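Long-range contact in polymeric Immunoglobulin Receptor (Oncorhynchus mykiss, PDB 5F1S), which probably binds polymeric immunoglobulins for transport to mucosal surfaces, its ectodomain being a chain of immunoglobulin-like domains: residues Tyr135-Trp146 and Asp173-Leu183. Numbering follows the deposited sequence.
Sequences YSQGYRQHEKRW and DDLTKAFTVTL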
loop_
_atom_site.group_PDB
_atom_site.type_symbol
_atom_site.label_atom_id
_atom_site.label_comp_id
_atom_site.label_asym_id
_atom_site.label_seq_id
_atom_site.Cartn_x
_atom_site.Cartn_y
_atom_site.Cartn_z
ATOM N N TYR A 135 3.382 3.571 -7.125
ATOM C CA TYR A 135 2.420 3.422 -8.202
ATOM C C TYR A 135 2.037 1.969 -8.423
ATOM O O TYR A 135 2.774 1.058 -8.065
ATOM C CB TYR A 135 2.952 4.027 -9.503
ATOM C CG TYR A 135 4.217 3.436 -9.991
ATOM C CD1 TYR A 135 4.217 2.245 -10.717
ATOM C CD2 TYR A 135 5.409 4.041 -9.744
ATOM C CE1 TYR A 135 5.391 1.710 -11.191
ATOM C CE2 TYR A 135 6.606 3.502 -10.207
ATOM C CZ TYR A 135 6.572 2.342 -10.945
ATOM O OH TYR A 135 7.750 1.814 -11.409
ATOM N N SER A 136 0.833 1.776 -8.955
ATOM C CA SER A 136 0.273 0.455 -9.184
ATOM C C SER A 136 0.808 -0.137 -10.488
ATOM O O SER A 136 1.425 0.554 -11.324
ATOM C CB SER A 136 -1.241 0.497 -9.223
ATOM O OG SER A 136 -1.719 1.268 -10.314
ATOM N N GLN A 137 0.517 -1.428 -10.669
ATOM C CA GLN A 137 1.266 -2.230 -11.649
ATOM C C GLN A 137 1.109 -1.709 -13.059
ATOM O O GLN A 137 2.017 -1.873 -13.884
ATOM C CB GLN A 137 0.831 -3.707 -11.636
ATOM C CG GLN A 137 -0.584 -3.880 -12.053
ATOM C CD GLN A 137 -1.135 -5.282 -11.822
ATOM O OE1 GLN A 137 -0.645 -6.019 -10.964
ATOM N NE2 GLN A 137 -2.189 -5.634 -12.564
ATOM N N GLY A 138 -0.016 -1.086 -13.359
ATOM C CA GLY A 138 -0.250 -0.639 -14.709
ATOM C C GLY A 138 0.581 0.541 -15.133
ATOM O O GLY A 138 0.503 0.920 -16.310
ATOM N N TYR A 139 1.326 1.168 -14.214
ATOM C CA TYR A 139 2.147 2.324 -14.547
ATOM C C TYR A 139 3.626 1.997 -14.671
ATOM O O TYR A 139 4.455 2.906 -14.805
ATOM C CB TYR A 139 1.909 3.435 -13.505
ATOM C CG TYR A 139 0.479 3.950 -13.618
ATOM C CD1 TYR A 139 0.127 4.813 -14.628
ATOM C CD2 TYR A 139 -0.524 3.527 -12.759
ATOM C CE1 TYR A 139 -1.160 5.267 -14.780
ATOM C CE2 TYR A 139 -1.820 3.961 -12.902
ATOM C CZ TYR A 139 -2.132 4.850 -13.916
ATOM O OH TYR A 139 -3.410 5.304 -14.097
ATOM N N ARG A 140 3.987 0.716 -14.643
ATOM C CA ARG A 140 5.405 0.364 -14.652
ATOM C C ARG A 140 6.138 0.950 -15.859
ATOM O O ARG A 140 7.283 1.411 -15.735
ATOM C CB ARG A 140 5.558 -1.157 -14.603
ATOM C CG ARG A 140 5.353 -1.692 -13.195
ATOM C CD ARG A 140 5.186 -3.178 -13.128
ATOM N NE ARG A 140 5.013 -3.588 -11.740
ATOM C CZ ARG A 140 4.424 -4.710 -11.352
ATOM N NH1 ARG A 140 3.926 -5.556 -12.262
ATOM N NH2 ARG A 140 4.314 -4.965 -10.051
ATOM N N GLN A 141 5.515 0.924 -17.025
ATOM C CA GLN A 141 6.173 1.361 -18.255
ATOM C C GLN A 141 5.912 2.815 -18.608
ATOM O O GLN A 141 6.384 3.262 -19.655
ATOM C CB GLN A 141 5.707 0.508 -19.436
ATOM C CG GLN A 141 5.756 -0.988 -19.209
ATOM C CD GLN A 141 7.161 -1.464 -18.934
ATOM O OE1 GLN A 141 8.127 -0.768 -19.248
ATOM N NE2 GLN A 141 7.289 -2.646 -18.327
ATOM N N HIS A 142 5.130 3.547 -17.820
ATOM C CA HIS A 142 4.880 4.949 -18.091
ATOM C C HIS A 142 6.083 5.801 -17.685
ATOM O O HIS A 142 6.783 5.522 -16.708
ATOM C CB HIS A 142 3.662 5.452 -17.312
ATOM C CG HIS A 142 2.339 5.018 -17.852
ATOM N ND1 HIS A 142 1.980 3.695 -18.002
ATOM C CD2 HIS A 142 1.259 5.744 -18.225
ATOM C CE1 HIS A 142 0.737 3.626 -18.447
ATOM N NE2 HIS A 142 0.282 4.857 -18.603
ATOM N N GLU A 143 6.318 6.874 -18.432
ATOM C CA GLU A 143 7.251 7.856 -17.936
ATOM C C GLU A 143 6.656 8.435 -16.652
ATOM O O GLU A 143 5.436 8.591 -16.538
ATOM C CB GLU A 143 7.507 8.957 -18.972
ATOM C CG GLU A 143 6.341 9.782 -19.284
ATOM C CD GLU A 143 6.669 10.844 -20.314
ATOM O OE1 GLU A 143 7.682 10.687 -21.055
ATOM O OE2 GLU A 143 5.918 11.837 -20.355
ATOM N N LYS A 144 7.512 8.704 -15.683
ATOM C CA LYS A 144 7.088 9.300 -14.418
ATOM C C LYS A 144 7.434 10.783 -14.420
ATOM O O LYS A 144 8.442 11.188 -15.004
ATOM C CB LYS A 144 7.786 8.609 -13.265
ATOM C CG LYS A 144 7.659 7.076 -13.291
ATOM C CD LYS A 144 6.227 6.657 -13.425
ATOM C CE LYS A 144 6.055 5.175 -13.221
ATOM N NZ LYS A 144 6.849 4.277 -14.145
ATOM N N ARG A 145 6.628 11.599 -13.724
ATOM C CA ARG A 145 6.907 13.029 -13.717
ATOM C C ARG A 145 6.712 13.653 -12.342
ATOM O O ARG A 145 5.983 13.143 -11.488
ATOM C CB ARG A 145 6.072 13.796 -14.736
ATOM C CG ARG A 145 4.740 13.369 -14.996
ATOM C CD ARG A 145 4.201 14.033 -16.303
ATOM N NE ARG A 145 2.831 14.427 -16.056
ATOM C CZ ARG A 145 1.798 13.595 -16.127
ATOM N NH1 ARG A 145 1.990 12.340 -16.477
ATOM N NH2 ARG A 145 0.568 14.023 -15.862
ATOM N N TRP A 146 7.464 14.726 -12.134
ATOM C CA TRP A 146 7.394 15.578 -10.953
ATOM C C TRP A 146 7.112 16.991 -11.442
ATOM O O TRP A 146 7.881 17.525 -12.254
ATOM C CB TRP A 146 8.694 15.498 -10.183
ATOM C CG TRP A 146 8.857 16.456 -9.047
ATOM C CD1 TRP A 146 9.644 17.560 -9.010
ATOM C CD2 TRP A 146 8.231 16.360 -7.752
ATOM N NE1 TRP A 146 9.568 18.161 -7.744
ATOM C CE2 TRP A 146 8.684 17.447 -6.980
ATOM C CE3 TRP A 146 7.335 15.452 -7.182
ATOM C CZ2 TRP A 146 8.284 17.655 -5.637
ATOM C CZ3 TRP A 146 6.919 15.672 -5.844
ATOM C CH2 TRP A 146 7.402 16.753 -5.106
ATOM N N ASP A 173 13.251 5.917 -10.872
ATOM C CA ASP A 173 12.145 4.970 -10.945
ATOM C C ASP A 173 12.700 3.562 -10.842
ATOM O O ASP A 173 13.582 3.199 -11.622
ATOM C CB ASP A 173 11.426 5.184 -12.271
ATOM C CG ASP A 173 10.196 4.296 -12.459
ATOM O OD1 ASP A 173 9.854 3.534 -11.531
ATOM O OD2 ASP A 173 9.571 4.371 -13.544
ATOM N N ASP A 174 12.242 2.791 -9.852
ATOM C CA ASP A 174 12.715 1.423 -9.720
ATOM C C ASP A 174 12.050 0.480 -10.712
ATOM O O ASP A 174 12.337 -0.724 -10.678
ATOM C CB ASP A 174 12.545 0.909 -8.276
ATOM C CG ASP A 174 11.081 0.595 -7.877
ATOM O OD1 ASP A 174 10.187 0.550 -8.716
ATOM O OD2 ASP A 174 10.827 0.363 -6.679
ATOM N N LEU A 175 11.190 0.992 -11.593
ATOM C CA LEU A 175 10.593 0.275 -12.708
ATOM C C LEU A 175 9.594 -0.783 -12.279
ATOM O O LEU A 175 9.037 -1.460 -13.139
ATOM C CB LEU A 175 11.660 -0.402 -13.577
ATOM C CG LEU A 175 12.704 0.579 -14.137
ATOM C CD1 LEU A 175 13.813 -0.208 -14.842
ATOM C CD2 LEU A 175 12.060 1.592 -15.083
ATOM N N THR A 176 9.328 -0.923 -11.000
ATOM C CA THR A 176 8.374 -1.934 -10.570
ATOM C C THR A 176 7.275 -1.403 -9.651
ATOM O O THR A 176 6.116 -1.798 -9.819
ATOM C CB THR A 176 9.123 -3.077 -9.890
ATOM O OG1 THR A 176 8.164 -3.976 -9.340
ATOM C CG2 THR A 176 9.979 -2.603 -8.785
ATOM N N LYS A 177 7.597 -0.470 -8.733
ATOM C CA LYS A 177 6.672 -0.108 -7.644
ATOM C C LYS A 177 6.690 1.366 -7.260
ATOM O O LYS A 177 5.722 1.819 -6.657
ATOM C CB LYS A 177 7.001 -0.887 -6.338
ATOM C CG LYS A 177 7.001 -2.367 -6.381
ATOM C CD LYS A 177 7.113 -2.929 -4.955
ATOM C CE LYS A 177 8.360 -2.469 -4.192
ATOM N NZ LYS A 177 8.463 -3.174 -2.858
ATOM N N ALA A 178 7.792 2.092 -7.456
ATOM C CA ALA A 178 7.961 3.386 -6.820
ATOM C C ALA A 178 8.994 4.169 -7.581
ATOM O O ALA A 178 9.912 3.592 -8.175
ATOM C CB ALA A 178 8.430 3.273 -5.364
ATOM N N PHE A 179 8.849 5.496 -7.550
ATOM C CA PHE A 179 9.935 6.358 -7.996
ATOM C C PHE A 179 10.187 7.401 -6.934
ATOM O O PHE A 179 9.258 7.833 -6.258
ATOM C CB PHE A 179 9.643 6.975 -9.402
ATOM C CG PHE A 179 8.412 7.881 -9.514
ATOM C CD1 PHE A 179 8.538 9.264 -9.463
ATOM C CD2 PHE A 179 7.177 7.357 -9.787
ATOM C CE1 PHE A 179 7.448 10.088 -9.631
ATOM C CE2 PHE A 179 6.069 8.177 -9.964
ATOM C CZ PHE A 179 6.206 9.550 -9.896
ATOM N N THR A 180 11.453 7.709 -6.704
ATOM C CA THR A 180 11.845 8.684 -5.691
ATOM C C THR A 180 12.258 9.968 -6.380
ATOM O O THR A 180 12.927 9.944 -7.417
ATOM C CB THR A 180 13.000 8.173 -4.828
ATOM O OG1 THR A 180 14.115 7.863 -5.672
ATOM C CG2 THR A 180 12.583 6.909 -4.103
ATOM N N VAL A 181 11.873 11.086 -5.784
ATOM C CA VAL A 181 12.219 12.410 -6.282
ATOM C C VAL A 181 13.094 13.018 -5.199
ATOM O O VAL A 181 12.652 13.188 -4.059
ATOM C CB VAL A 181 10.984 13.284 -6.575
ATOM C CG1 VAL A 181 11.382 14.687 -7.093
ATOM C CG2 VAL A 181 10.039 12.625 -7.562
ATOM N N THR A 182 14.347 13.312 -5.527
ATOM C CA THR A 182 15.250 13.938 -4.571
ATOM C C THR A 182 15.406 15.402 -4.945
ATOM O O THR A 182 15.839 15.713 -6.055
ATOM C CB THR A 182 16.612 13.233 -4.540
ATOM O OG1 THR A 182 16.419 11.894 -4.107
ATOM C CG2 THR A 182 17.542 13.922 -3.545
ATOM N N LEU A 183 14.991 16.290 -4.036
ATOM C CA LEU A 183 15.221 17.727 -4.144
ATOM C C LEU A 183 16.552 17.996 -3.453
ATOM O O LEU A 183 16.666 17.846 -2.235
ATOM C CB LEU A 183 14.081 18.504 -3.492
ATOM C CG LEU A 183 12.695 18.007 -3.928
ATOM C CD1 LEU A 183 11.576 18.860 -3.325
ATOM C CD2 LEU A 183 12.561 18.065 -5.370
HETATM O O HOH W 1 3.493 -1.315 -9.295
#
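Two bends in the Lys144 chain, at chi2 (-52°) and chi4 (-58°), bring NZ to the carboxylate of Asp173, whose CG stands anti to its own backbone N. NZ forms a salt bridge with OD2 of Asp173 at 2.8 Å, meeting it on the syn side, while the carbonyls of Tyr139 and His142 also accept from NZ: three bonds grip the buried ammonium, with a weak fourth to the carbonyl of Arg140. Asp173 OD1 offers its syn lone pair to Tyr135 OH (2.7 Å) and, above the carboxylate plane, takes Leu175 N in an Asx turn. The Tyr135 ring and the Asp173 carboxylate are 83° apart. This cluster lies beside the core of an immunoglobulin V-set sandwich, whose two opposing sheets contain strands 144-148 and 178-183. Phe179, which also touches Cys133 and Cys196 of the disulfide, packs against Lys144 CB, 3.6 Å from its ring centroid, while Tyr135 CD2 comes to that ring's edge. Farther along, Val181 CG1 makes a CH-pi contact with the five-membered ring of Trp146, and the end of Leu183 reaches the same indole. Shortened to an alanine here, Lys144 would probably leave Asp173 without its countercharge and the carbonyls of Tyr139 and His142 without the ammonium they share. Arg140 NE binds Thr176 O (2.8 Å) in the guanidinium plane, and a water links that oxygen to Tyr135 O, which Arg14 also binds.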